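Long-range contacts in molybdopterin adenylyltransferase (Pyrococcus furiosus, PDB 4LHB), which catalyses the ATP-dependent adenylylation of molybdopterin, with release of diphosphate, during biosynthesis of the molybdenum cofactor: residues C[34-39]-C[65-70]; C[71-76]-C[104-109]; C[97-102]-C[158-163]. All coordinates share one frame; numbering follows the deposited sequence.

Interaction 1 (C[34-39]-C[65-70])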
loop_
_atom_site.group_PDB
_atom_site.type_symbol
_atom_site.label_atom_id
_atom_site.label_comp_id
_atom_site.label_asym_id
_atom_site.label_seq_id
_atom_site.Cartn_x
_atom_site.Cartn_y
_atom_site.Cartn_z
ATOM N N GLY C 34 29.370 -0.746 0.749
ATOM C CA GLY C 34 29.306 -1.171 -0.638
ATOM C C GLY C 34 28.813 -0.029 -1.493
ATOM O O GLY C 34 28.133 0.878 -1.013
ATOM N N VAL C 35 29.178 -0.070 -2.764
ATOM C CA VAL C 35 28.735 0.918 -3.729
ATOM C C VAL C 35 28.230 0.161 -4.958
ATOM O O VAL C 35 28.846 -0.849 -5.411
ATOM C CB VAL C 35 29.912 1.804 -4.110
ATOM C CG1 VAL C 35 29.521 2.921 -5.046
ATOM C CG2 VAL C 35 30.532 2.375 -2.860
ATOM N N ILE C 36 27.096 0.616 -5.491
ATOM C CA ILE C 36 26.527 0.037 -6.719
ATOM C C ILE C 36 26.163 1.175 -7.661
ATOM O O ILE C 36 25.345 2.025 -7.332
ATOM C CB ILE C 36 25.304 -0.826 -6.411
ATOM C CG1 ILE C 36 25.702 -1.999 -5.504
ATOM C CG2 ILE C 36 24.694 -1.336 -7.703
ATOM C CD1 ILE C 36 24.580 -2.672 -4.686
ATOM N N THR C 37 26.779 1.240 -8.827
ATOM C CA THR C 37 26.348 2.273 -9.767
ATOM C C THR C 37 25.416 1.571 -10.762
ATOM O O THR C 37 25.736 0.506 -11.260
ATOM C CB THR C 37 27.537 3.039 -10.434
ATOM O OG1 THR C 37 27.892 2.420 -11.657
ATOM C CG2 THR C 37 28.737 3.048 -9.563
ATOM N N VAL C 38 24.227 2.107 -10.970
ATOM C CA VAL C 38 23.310 1.478 -11.904
ATOM C C VAL C 38 23.177 2.316 -13.200
ATOM O O VAL C 38 22.724 3.486 -13.182
ATOM C CB VAL C 38 21.959 1.070 -11.234
ATOM C CG1 VAL C 38 22.074 1.038 -9.696
ATOM C CG2 VAL C 38 20.803 1.920 -11.691
ATOM N N SER C 39 23.619 1.700 -14.312
ATOM C CA SER C 39 23.770 2.381 -15.612
ATOM C C SER C 39 23.865 1.372 -16.763
ATOM O O SER C 39 24.837 0.592 -16.847
ATOM C CB SER C 39 25.051 3.247 -15.641
ATOM O OG SER C 39 25.106 4.108 -16.799
ATOM N N HIS C 65 35.739 -0.092 2.648
ATOM C CA HIS C 65 35.071 -0.418 1.370
ATOM C C HIS C 65 35.120 -1.867 1.152
ATOM O O HIS C 65 36.200 -2.387 1.072
ATOM C CB HIS C 65 35.829 0.256 0.251
ATOM C CG HIS C 65 35.347 -0.086 -1.138
ATOM N ND1 HIS C 65 34.039 -0.311 -1.434
ATOM C CD2 HIS C 65 36.040 -0.176 -2.335
ATOM C CE1 HIS C 65 33.924 -0.538 -2.746
ATOM N NE2 HIS C 65 35.144 -0.455 -3.291
ATOM N N VAL C 66 33.982 -2.558 1.057
ATOM C CA VAL C 66 34.002 -4.025 0.865
ATOM C C VAL C 66 33.395 -4.544 -0.446
ATOM O O VAL C 66 33.397 -5.742 -0.683
ATOM C CB VAL C 66 33.302 -4.752 2.037
ATOM C CG1 VAL C 66 34.004 -4.418 3.338
ATOM C CG2 VAL C 66 31.808 -4.398 2.106
ATOM N N TYR C 67 32.870 -3.672 -1.296
ATOM C CA TYR C 67 32.121 -4.120 -2.491
ATOM C C TYR C 67 31.858 -3.002 -3.451
ATOM O O TYR C 67 31.436 -1.932 -3.048
ATOM C CB TYR C 67 30.767 -4.708 -2.089
ATOM C CG TYR C 67 29.998 -5.355 -3.216
ATOM C CD1 TYR C 67 30.055 -6.719 -3.405
ATOM C CD2 TYR C 67 29.198 -4.602 -4.102
ATOM C CE1 TYR C 67 29.348 -7.329 -4.429
ATOM C CE2 TYR C 67 28.513 -5.200 -5.127
ATOM C CZ TYR C 67 28.586 -6.574 -5.282
ATOM O OH TYR C 67 27.873 -7.236 -6.278
ATOM N N TYR C 68 32.071 -3.287 -4.728
ATOM C CA TYR C 68 31.728 -2.381 -5.845
ATOM C C TYR C 68 31.282 -3.180 -7.111
ATOM O O TYR C 68 31.826 -4.255 -7.396
ATOM C CB TYR C 68 32.891 -1.481 -6.159
ATOM C CG TYR C 68 32.745 -0.675 -7.401
ATOM C CD1 TYR C 68 31.729 0.229 -7.547
ATOM C CD2 TYR C 68 33.671 -0.795 -8.431
ATOM C CE1 TYR C 68 31.610 0.998 -8.696
ATOM C CE2 TYR C 68 33.561 -0.052 -9.591
ATOM C CZ TYR C 68 32.531 0.843 -9.726
ATOM O OH TYR C 68 32.469 1.598 -10.868
ATOM N N LYS C 69 30.258 -2.676 -7.818
ATOM C CA LYS C 69 29.785 -3.295 -9.045
ATOM C C LYS C 69 28.981 -2.321 -9.868
ATOM O O LYS C 69 28.284 -1.463 -9.297
ATOM C CB LYS C 69 28.957 -4.518 -8.753
ATOM C CG LYS C 69 28.581 -5.283 -10.013
ATOM C CD LYS C 69 28.557 -6.791 -9.798
ATOM C CE LYS C 69 27.616 -7.574 -10.737
ATOM N NZ LYS C 69 27.170 -8.833 -10.042
ATOM N N ILE C 70 29.117 -2.414 -11.206
ATOM C CA ILE C 70 28.350 -1.561 -12.134
ATOM C C ILE C 70 27.350 -2.516 -12.659
ATOM O O ILE C 70 27.732 -3.593 -13.092
ATOM C CB ILE C 70 29.160 -1.051 -13.331
ATOM C CG1 ILE C 70 30.509 -0.509 -12.852
ATOM C CG2 ILE C 70 28.412 0.052 -14.092
ATOM C CD1 ILE C 70 30.888 0.847 -13.465
#

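Interaction 2 (C[71-76]-C[104-109])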
loop_
_atom_site.group_PDB
_atom_site.type_symbol
_atom_site.label_atom_id
_atom_site.label_comp_id
_atom_site.label_asym_id
_atom_site.label_seq_id
_atom_site.Cartn_x
_atom_site.Cartn_y
_atom_site.Cartn_z
ATOM N N VAL C 71 26.076 -2.175 -12.578
ATOM C CA VAL C 71 25.008 -3.074 -13.066
ATOM C C VAL C 71 24.079 -2.327 -14.027
ATOM O O VAL C 71 23.864 -1.118 -13.930
ATOM C CB VAL C 71 24.184 -3.688 -11.895
ATOM C CG1 VAL C 71 25.059 -4.547 -10.985
ATOM C CG2 VAL C 71 23.415 -2.625 -11.093
ATOM N N PRO C 72 23.508 -3.031 -14.971
ATOM C CA PRO C 72 22.512 -2.373 -15.807
ATOM C C PRO C 72 21.282 -1.876 -15.018
ATOM O O PRO C 72 21.068 -2.294 -13.888
ATOM C CB PRO C 72 22.103 -3.476 -16.774
ATOM C CG PRO C 72 22.416 -4.712 -16.056
ATOM C CD PRO C 72 23.641 -4.450 -15.274
ATOM N N ASP C 73 20.478 -1.010 -15.629
ATOM C CA ASP C 73 19.271 -0.482 -15.000
ATOM C C ASP C 73 18.227 -1.568 -15.040
ATOM O O ASP C 73 17.297 -1.514 -15.804
ATOM C CB ASP C 73 18.813 0.831 -15.681
ATOM C CG ASP C 73 18.145 1.864 -14.679
ATOM O OD1 ASP C 73 18.119 3.046 -15.086
ATOM O OD2 ASP C 73 17.640 1.563 -13.512
ATOM N N ASP C 74 18.396 -2.567 -14.185
ATOM C CA ASP C 74 17.653 -3.829 -14.228
ATOM C C ASP C 74 17.386 -4.334 -12.777
ATOM O O ASP C 74 18.307 -4.631 -12.024
ATOM C CB ASP C 74 18.492 -4.852 -14.994
ATOM C CG ASP C 74 17.837 -6.257 -15.067
ATOM O OD1 ASP C 74 17.826 -6.993 -14.078
ATOM O OD2 ASP C 74 17.358 -6.641 -16.139
ATOM N N LYS C 75 16.121 -4.471 -12.412
ATOM C CA LYS C 75 15.766 -4.846 -11.057
ATOM C C LYS C 75 16.498 -6.018 -10.481
ATOM O O LYS C 75 16.853 -5.991 -9.328
ATOM C CB LYS C 75 14.270 -5.114 -10.953
ATOM C CG LYS C 75 13.797 -5.749 -9.661
ATOM C CD LYS C 75 12.304 -5.471 -9.573
ATOM C CE LYS C 75 11.572 -6.121 -8.412
ATOM N NZ LYS C 75 10.115 -6.094 -8.685
ATOM N N ILE C 76 16.638 -7.087 -11.248
ATOM C CA ILE C 76 17.195 -8.307 -10.701
ATOM C C ILE C 76 18.685 -8.121 -10.503
ATOM O O ILE C 76 19.217 -8.613 -9.515
ATOM C CB ILE C 76 16.960 -9.490 -11.615
ATOM C CG1 ILE C 76 15.527 -9.980 -11.471
ATOM C CG2 ILE C 76 17.920 -10.646 -11.310
ATOM C CD1 ILE C 76 15.181 -11.082 -12.464
ATOM N N ARG C 104 13.166 3.031 -17.826
ATOM C CA ARG C 104 14.438 2.449 -17.484
ATOM C C ARG C 104 14.651 2.367 -15.955
ATOM O O ARG C 104 15.060 1.336 -15.444
ATOM C CB ARG C 104 15.506 3.382 -18.115
ATOM C CG ARG C 104 16.834 2.787 -18.571
ATOM C CD ARG C 104 16.670 1.508 -19.369
ATOM N NE ARG C 104 15.398 1.390 -20.084
ATOM C CZ ARG C 104 14.995 0.267 -20.674
ATOM N NH1 ARG C 104 15.772 -0.814 -20.639
ATOM N NH2 ARG C 104 13.821 0.224 -21.310
ATOM N N ASP C 105 14.331 3.463 -15.257
ATOM C CA ASP C 105 14.707 3.705 -13.857
ATOM C C ASP C 105 13.934 2.884 -12.858
ATOM O O ASP C 105 12.817 3.198 -12.585
ATOM C CB ASP C 105 14.460 5.187 -13.514
ATOM C CG ASP C 105 15.394 6.117 -14.249
ATOM O OD1 ASP C 105 16.579 5.782 -14.351
ATOM O OD2 ASP C 105 14.957 7.167 -14.727
ATOM N N ILE C 106 14.549 1.877 -12.260
ATOM C CA ILE C 106 13.849 0.987 -11.336
ATOM C C ILE C 106 14.468 0.889 -9.936
ATOM O O ILE C 106 13.989 0.082 -9.114
ATOM C CB ILE C 106 13.736 -0.436 -11.925
ATOM C CG1 ILE C 106 15.118 -1.008 -12.327
ATOM C CG2 ILE C 106 12.846 -0.379 -13.138
ATOM C CD1 ILE C 106 16.215 -0.995 -11.254
ATOM N N THR C 107 15.476 1.731 -9.651
ATOM C CA THR C 107 16.286 1.607 -8.426
ATOM C C THR C 107 15.474 1.776 -7.167
ATOM O O THR C 107 15.486 0.869 -6.327
ATOM C CB THR C 107 17.499 2.582 -8.381
ATOM O OG1 THR C 107 18.327 2.391 -9.534
ATOM C CG2 THR C 107 18.349 2.312 -7.139
ATOM N N ILE C 108 14.774 2.904 -7.030
ATOM C CA ILE C 108 13.916 3.132 -5.880
ATOM C C ILE C 108 12.761 2.079 -5.779
ATOM O O ILE C 108 12.502 1.491 -4.721
ATOM C CB ILE C 108 13.387 4.599 -5.866
ATOM C CG1 ILE C 108 14.604 5.538 -5.743
ATOM C CG2 ILE C 108 12.378 4.846 -4.717
ATOM C CD1 ILE C 108 14.263 7.005 -5.610
ATOM N N GLU C 109 12.095 1.830 -6.894
ATOM C CA GLU C 109 11.025 0.816 -6.934
ATOM C C GLU C 109 11.564 -0.579 -6.533
ATOM O O GLU C 109 10.879 -1.332 -5.872
ATOM C CB GLU C 109 10.385 0.771 -8.325
ATOM C CG GLU C 109 9.651 2.045 -8.697
ATOM C CD GLU C 109 10.543 3.166 -9.255
ATOM O OE1 GLU C 109 11.808 3.003 -9.454
ATOM O OE2 GLU C 109 9.941 4.237 -9.487
#

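Interaction 3 (C[97-102]-C[158-163]). With SO4 (sulfate ion), chain F.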
loop_
_atom_site.group_PDB
_atom_site.type_symbol
_atom_site.label_atom_id
_atom_site.label_comp_id
_atom_site.label_asym_id
_atom_site.label_seq_id
_atom_site.Cartn_x
_atom_site.Cartn_y
_atom_site.Cartn_z
ATOM N N GLY C 97 22.433 6.145 -9.475
ATOM C CA GLY C 97 21.758 5.926 -10.767
ATOM C C GLY C 97 20.420 5.160 -10.680
ATOM O O GLY C 97 20.195 4.351 -9.770
ATOM N N GLY C 98 19.521 5.449 -11.614
ATOM C CA GLY C 98 18.285 4.685 -11.791
ATOM C C GLY C 98 17.145 5.221 -10.946
ATOM O O GLY C 98 16.181 4.457 -10.610
ATOM N N THR C 99 17.285 6.498 -10.544
ATOM C CA THR C 99 16.363 7.112 -9.598
ATOM C C THR C 99 15.390 8.052 -10.286
ATOM O O THR C 99 14.446 8.515 -9.663
ATOM C CB THR C 99 17.040 7.913 -8.450
ATOM O OG1 THR C 99 17.608 9.125 -8.969
ATOM C CG2 THR C 99 18.024 7.050 -7.586
ATOM N N GLY C 100 15.598 8.300 -11.571
ATOM C CA GLY C 100 14.724 9.224 -12.339
ATOM C C GLY C 100 13.342 8.729 -12.736
ATOM O O GLY C 100 12.840 7.700 -12.265
ATOM N N ILE C 101 12.740 9.477 -13.650
ATOM C CA ILE C 101 11.384 9.203 -14.082
ATOM C C ILE C 101 11.217 8.484 -15.460
ATOM O O ILE C 101 10.081 8.389 -15.979
ATOM C CB ILE C 101 10.542 10.494 -14.019
ATOM C CG1 ILE C 101 11.077 11.553 -14.996
ATOM C CG2 ILE C 101 10.439 10.977 -12.572
ATOM C CD1 ILE C 101 10.053 12.639 -15.265
ATOM N N THR C 102 12.292 7.918 -16.034
ATOM C CA THR C 102 12.153 7.115 -17.286
ATOM C C THR C 102 11.701 5.726 -16.937
ATOM O O THR C 102 11.685 5.367 -15.752
ATOM C CB THR C 102 13.462 6.956 -18.041
ATOM O OG1 THR C 102 14.376 6.130 -17.291
ATOM C CG2 THR C 102 14.098 8.323 -18.351
ATOM N N SER C 158 20.072 5.737 -1.785
ATOM C CA SER C 158 20.000 5.681 -3.236
ATOM C C SER C 158 20.005 7.067 -3.760
ATOM O O SER C 158 19.141 7.882 -3.452
ATOM C CB SER C 158 18.767 4.897 -3.714
ATOM O OG SER C 158 19.002 3.535 -3.380
ATOM N N LEU C 159 21.022 7.322 -4.569
ATOM C CA LEU C 159 21.322 8.641 -5.077
ATOM C C LEU C 159 21.166 8.688 -6.589
ATOM O O LEU C 159 21.243 7.644 -7.233
ATOM C CB LEU C 159 22.776 8.945 -4.721
ATOM C CG LEU C 159 23.186 8.829 -3.259
ATOM C CD1 LEU C 159 24.699 9.072 -3.202
ATOM C CD2 LEU C 159 22.422 9.848 -2.435
ATOM N N PRO C 160 20.935 9.889 -7.141
ATOM C CA PRO C 160 20.956 10.058 -8.589
ATOM C C PRO C 160 22.323 9.806 -9.153
ATOM O O PRO C 160 23.272 9.567 -8.418
ATOM C CB PRO C 160 20.571 11.531 -8.811
ATOM C CG PRO C 160 19.832 11.925 -7.581
ATOM C CD PRO C 160 20.388 11.084 -6.460
ATOM N N GLY C 161 22.395 9.848 -10.468
ATOM C CA GLY C 161 23.541 9.399 -11.225
ATOM C C GLY C 161 24.577 10.465 -11.429
ATOM O O GLY C 161 25.755 10.148 -11.411
ATOM N N SER C 162 24.173 11.718 -11.617
ATOM C CA SER C 162 25.162 12.770 -11.872
ATOM C C SER C 162 26.182 12.911 -10.728
ATOM O O SER C 162 25.853 12.680 -9.552
ATOM C CB SER C 162 24.510 14.114 -12.148
ATOM O OG SER C 162 23.929 14.661 -10.993
ATOM N N VAL C 163 27.421 13.246 -11.092
ATOM C CA VAL C 163 28.473 13.551 -10.123
ATOM C C VAL C 163 28.053 14.660 -9.128
ATOM O O VAL C 163 28.282 14.518 -7.945
ATOM C CB VAL C 163 29.785 13.943 -10.844
ATOM C CG1 VAL C 163 30.633 14.917 -9.998
ATOM C CG2 VAL C 163 30.555 12.684 -11.240
HETATM S S SO4 F . 19.469 9.142 -12.431
HETATM O O1 SO4 F . 20.448 8.548 -13.359
HETATM O O2 SO4 F . 18.120 9.235 -13.014
HETATM O O3 SO4 F . 19.348 8.233 -11.263
HETATM O O4 SO4 F . 19.873 10.535 -12.056
HETATM O O HOH W 1 20.658 4.753 -6.893
#

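Interaction 1 (C[34-39]-C[65-70])
V35 and T37 pair with Y68 and I70 where two neighbouring parallel strands, 4.7 Å apart and inclined by only 8°, run side by side. The backbone ladder alternates: K69 N reaches V35 O in a weak bond, and T37 N donates to K69 O at 3.1 Å. A further bond, V35 N to Y67 O, is less certain because the position of that oxygen is doubtful. On the V35 face, Y68 has CG anti to its backbone N (chi1 171°), and the ring runs beside the first strand: T37 CG2 meets the Y68 ring edge at CE1 (3.6 Å), while V35 CB lies 4.2 Å from Y68 CD1. Farther along this face, I70 CG2 packs at 3.4 Å against T37 OG1. On the I36 face, I36 CG1 lies 4.3 Å from Y67 CE2. Replacing I70 by an alanine would probably open a gap beside T37 OG1, where the isoleucine's CG2 and CD1 now lie. Outside the pair, helix 51-60 packs on V35, and D49 is hydrogen-bonded to the hydroxyl of Y68 and, weakly, to OG1 of T37. Helix 75-87 lies on the I36 face, where its E84 is hydrogen-bonded to Y67 OH, and strand 92-96 flanks the other edge of strand 32-38. The join therefore combines backbone bonding with amphipathic side chains: carbon surfaces fill the space between strands and helices, while both tyrosine hydroxyls are bonded to carboxylates.

Interaction 2 (C[71-76]-C[104-109])
D73 and I106 join two helix starts, the turn leading into helix 75-87 and the approach to helix 107-111. D73 is the centre of an inverse gamma turn, and its carboxylate meets the backbone of R104 and I106. I106 N, at the N-cap position of the second helix, gives OD2 of D73 a weak but fairly straight bond (3.3 Å, 163°). The rest of the carboxylate has less congenial company. R104 O lies 3.2 Å from D73 OD2, acceptor against acceptor, and OD1 of D73 comes equally near, 3.2 Å, to OD1 of D105, with the two carboxylate planes turned 51° apart. Beside these polar atoms is an apolar contact. With chi1 at 55°, I106 holds CG1 between its own backbone N and carbonyl carbon, which brings its end against the D74-K75 peptide, at the start of helix 75-87. I106 CG1 lies 3.6 Å from K75 N, and I106 CD1 touches D74 C at 3.9 Å. D74 caps the same helix through OD1, which accepts weakly from I76 N and also from E77 N; its OD2 takes Q150 N of a second subunit. K75 extends its amine to D116 of that subunit. D105 OD2 accepts from T102 N, and T107 OG1 bonds G97 O. Across the contact the D73 carboxylate thus has two close acceptor neighbours, R104 O and D105 OD1, against one donor, I106 N. The proximity of two carboxylates is likely to be electrostatically costly, and the backbone N-H groups of I106 and T102, each directed to one of these acids, would probably offset part of that cost. The side chain of D105 lies about 4 Å from a bound sulfate, probably from the crystallisation liquor, which may mark a pocket.

Interaction 3 (C[97-102]-C[158-163])
G97 is held close to L159, its N donating to L159 O at 2.9 Å. That oxygen is the hub of the tight part of the contact: it also accepts from a water that donates a second time to G97 O, and T99 CG2 presses to 3.3 Å of it. T99 has OG1 between its backbone N and carbonyl carbon (chi1 71°), which turns the methyl toward L159 and brings T99 OG1 to 3.5 Å of P160 CA and 3.0 Å of O3 of a sulfate ion. S158 OG bonds T95 OG1, and F125 from helix 121-133 packs on P160. Beyond the close approach of G97 and G161 the chains diverge, and the sulfate, probably from the crystallisation liquor, lies between them. T99 N donates to sulfate O3 (2.8 Å, 168°) and G161 N to sulfate O4 (3.1 Å), so each segment contributes a backbone N-H to the anion. G98 N also lies 2.8 Å from sulfate O3. A CB on G100 or G161 would collide with the sulfate as placed. A glycine-rich loop after a parallel strand, cradling an anion with main-chain nitrogens, recalls the phosphate-binding loops of Rossmann-like folds and, in this MoaB/Mog protein, is consistent with a site for a phosphate of the substrates.

In the fold
From the N terminus, interaction 1 closes first, bringing strand 64-71 beside strand 32-38 across a connection that includes helix 51-60. Interaction 2 opens directly afterwards, at the end of the same strand, and is in series with it. Segment 97-102 then falls between the two halves of interaction 2, and its partner 158-163 comes after them, so interactions 2 and 3 cross. They meet where T107 reaches G97 and G98. V38, at the end of the first strand, packs on D73, T107 and G97, thereby touching both later contacts. Together the three tie the parallel core of the sheet to the loops at the strands' C-terminal ends; interactions 2 and 3 also touch a third subunit of the hexamer.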